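Local structure of large exoprotein involved in heme utilization or adhesion (Yersinia kristensenii ATCC 33638, 5E3E) at residues B[5-11]-B[29-34]. The protein acts as the toxin of a contact-dependent growth inhibition system, belongs to the RNase A superfamily and probably cleaves RNA, and is bound here by its immunity protein CdiI. Sequence-based numbering, arbitrary orientation.
Sequences IDRHVGK and SSFTDR
A single parallel beta bridge joins Val-9 to Phe-31, tying the loop after a short 3-10 turn to strand 27-31 of the RNase A-like sheet. Its two bonds use both backbone polar atoms of Phe-31: Phe-31 N donates to His-8 O (2.7 Å), standing above that carbonyl's plane, while Phe-31 O accepts from Gly-10 N (2.9 Å). Two residues earlier on the strand, His-8 ND1 donates to Ser-29 O at 2.9 Å, almost straight (162° at the hydrogen) and in the imidazole plane. NE2, on the other side of the ring, is hydrogen-bonded to Asp-21 of the CdiI immunity protein, and the two bonds together hold the ring's rotation. With OG anti to its backbone N (chi1 177°), Ser-30 brings that oxygen 3.0 Å from Lys-11 N; a water accompanies it, 2.8 Å from Ser-30 OG, and donates to Lys-11 O. The apolar contacts are looser: Ile-5 CD1 lies 4.2 Å from Phe-31 CE2, and Val-9 CG2 is 4.4 Å from Phe-31 CD2. Val-9 CG1, anti to the backbone N (chi1 -178°), instead reaches the backbone at the helix start, 3.5 Å from Arg-34 N. Asp-33 is the N-cap there. Val-9 and Phe-31 both pack on Ala-37 of helix 34-47, Lys-11 and Ser-30 touch Leu-16 of helix 13-19, and His-8 meets Tyr-111 of strand 105-113.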
loop_
_atom_site.group_PDB
_atom_site.type_symbol
_atom_site.label_atom_id
_atom_site.label_comp_id
_atom_site.label_asym_id
_atom_site.label_seq_id
_atom_site.Cartn_x
_atom_site.Cartn_y
_atom_site.Cartn_z
ATOM N N ILE B 5 3.210 6.479 -10.678
ATOM C CA ILE B 5 2.613 5.355 -11.405
ATOM C C ILE B 5 3.559 4.894 -12.520
ATOM O O ILE B 5 3.545 3.735 -12.899
ATOM C CB ILE B 5 1.215 5.691 -11.971
ATOM C CG1 ILE B 5 0.468 4.438 -12.438
ATOM C CG2 ILE B 5 1.288 6.717 -13.098
ATOM C CD1 ILE B 5 -1.015 4.548 -12.263
ATOM N N ASP B 6 4.412 5.796 -13.024
ATOM C CA ASP B 6 5.296 5.423 -14.132
ATOM C C ASP B 6 6.375 4.444 -13.723
ATOM O O ASP B 6 6.981 3.773 -14.603
ATOM C CB ASP B 6 5.906 6.672 -14.793
ATOM C CG ASP B 6 4.852 7.555 -15.458
ATOM O OD1 ASP B 6 3.798 7.027 -15.877
ATOM O OD2 ASP B 6 5.056 8.788 -15.560
ATOM N N ARG B 7 6.613 4.323 -12.414
ATOM C CA ARG B 7 7.507 3.274 -11.879
ATOM C C ARG B 7 6.875 1.868 -12.043
ATOM O O ARG B 7 7.539 0.848 -11.780
ATOM C CB ARG B 7 7.791 3.522 -10.391
ATOM C CG ARG B 7 8.599 4.781 -10.177
ATOM C CD ARG B 7 8.606 5.245 -8.743
ATOM N NE ARG B 7 8.640 4.150 -7.803
ATOM C CZ ARG B 7 9.666 3.318 -7.601
ATOM N NH1 ARG B 7 10.778 3.438 -8.293
ATOM N NH2 ARG B 7 9.544 2.343 -6.698
ATOM N N HIS B 8 5.625 1.829 -12.478
ATOM C CA HIS B 8 4.804 0.588 -12.551
ATOM C C HIS B 8 4.114 0.463 -13.898
ATOM O O HIS B 8 3.019 -0.123 -14.003
ATOM C CB HIS B 8 3.780 0.559 -11.426
ATOM C CG HIS B 8 4.393 0.795 -10.091
ATOM N ND1 HIS B 8 5.039 -0.189 -9.391
ATOM C CD2 HIS B 8 4.526 1.928 -9.356
ATOM C CE1 HIS B 8 5.518 0.314 -8.265
ATOM N NE2 HIS B 8 5.247 1.603 -8.237
ATOM N N VAL B 9 4.731 1.028 -14.930
ATOM C CA VAL B 9 4.250 0.838 -16.319
ATOM C C VAL B 9 5.373 0.326 -17.225
ATOM O O VAL B 9 6.421 0.981 -17.400
ATOM C CB VAL B 9 3.634 2.110 -16.953
ATOM C CG1 VAL B 9 3.111 1.807 -18.358
ATOM C CG2 VAL B 9 2.503 2.670 -16.108
ATOM N N GLY B 10 5.141 -0.853 -17.783
ATOM C CA GLY B 10 6.033 -1.433 -18.768
ATOM C C GLY B 10 7.398 -1.846 -18.290
ATOM O O GLY B 10 8.321 -1.978 -19.108
ATOM N N LYS B 11 7.547 -2.059 -16.991
ATOM C CA LYS B 11 8.813 -2.463 -16.407
ATOM C C LYS B 11 9.196 -3.868 -16.861
ATOM O O LYS B 11 8.333 -4.728 -17.107
ATOM C CB LYS B 11 8.733 -2.426 -14.878
ATOM C CG LYS B 11 8.476 -1.057 -14.283
ATOM C CD LYS B 11 9.661 -0.142 -14.574
ATOM C CE LYS B 11 9.197 1.116 -15.217
ATOM N NZ LYS B 11 10.302 2.056 -15.551
ATOM N N SER B 29 5.378 -4.841 -8.835
ATOM C CA SER B 29 4.516 -5.106 -9.969
ATOM C C SER B 29 4.479 -3.937 -10.961
ATOM O O SER B 29 4.873 -2.802 -10.641
ATOM C CB SER B 29 3.122 -5.414 -9.451
ATOM O OG SER B 29 2.560 -4.264 -8.800
ATOM N N SER B 30 3.947 -4.228 -12.145
ATOM C CA SER B 30 3.923 -3.280 -13.253
ATOM C C SER B 30 2.764 -3.618 -14.191
ATOM O O SER B 30 2.562 -4.794 -14.524
ATOM C CB SER B 30 5.228 -3.340 -14.037
ATOM O OG SER B 30 5.185 -2.486 -15.157
ATOM N N PHE B 31 2.039 -2.584 -14.629
ATOM C CA PHE B 31 1.054 -2.712 -15.703
ATOM C C PHE B 31 1.782 -3.054 -16.999
ATOM O O PHE B 31 2.932 -2.672 -17.209
ATOM C CB PHE B 31 0.278 -1.420 -15.918
ATOM C CG PHE B 31 -0.586 -1.036 -14.761
ATOM C CD1 PHE B 31 -1.757 -1.750 -14.484
ATOM C CD2 PHE B 31 -0.220 0.007 -13.928
ATOM C CE1 PHE B 31 -2.554 -1.389 -13.431
ATOM C CE2 PHE B 31 -1.016 0.369 -12.890
ATOM C CZ PHE B 31 -2.184 -0.348 -12.622
ATOM N N THR B 32 1.108 -3.794 -17.855
ATOM C CA THR B 32 1.695 -4.240 -19.129
ATOM C C THR B 32 2.197 -3.062 -19.965
ATOM O O THR B 32 3.251 -3.128 -20.564
ATOM C CB THR B 32 0.643 -4.969 -19.926
ATOM O OG1 THR B 32 0.181 -6.063 -19.135
ATOM C CG2 THR B 32 1.223 -5.527 -21.239
ATOM N N ASP B 33 1.388 -2.021 -20.040
ATOM C CA ASP B 33 1.703 -0.876 -20.903
ATOM C C ASP B 33 0.868 0.303 -20.525
ATOM O O ASP B 33 -0.001 0.191 -19.678
ATOM C CB ASP B 33 1.497 -1.215 -22.397
ATOM C CG ASP B 33 0.184 -1.918 -22.680
ATOM O OD1 ASP B 33 -0.879 -1.449 -22.234
ATOM O OD2 ASP B 33 0.218 -2.948 -23.397
ATOM N N ARG B 34 1.127 1.443 -21.169
ATOM C CA ARG B 34 0.413 2.688 -20.841
ATOM C C ARG B 34 -1.078 2.608 -21.112
ATOM O O ARG B 34 -1.885 3.066 -20.319
ATOM C CB ARG B 34 1.047 3.889 -21.584
ATOM C CG ARG B 34 0.631 5.253 -21.021
ATOM C CD ARG B 34 1.493 6.406 -21.552
ATOM N NE ARG B 34 1.868 7.344 -20.471
ATOM C CZ ARG B 34 2.520 8.498 -20.638
ATOM N NH1 ARG B 34 2.874 8.916 -21.853
ATOM N NH2 ARG B 34 2.808 9.249 -19.576
HETATM O O HOH W 1 5.552 -4.489 -17.092
#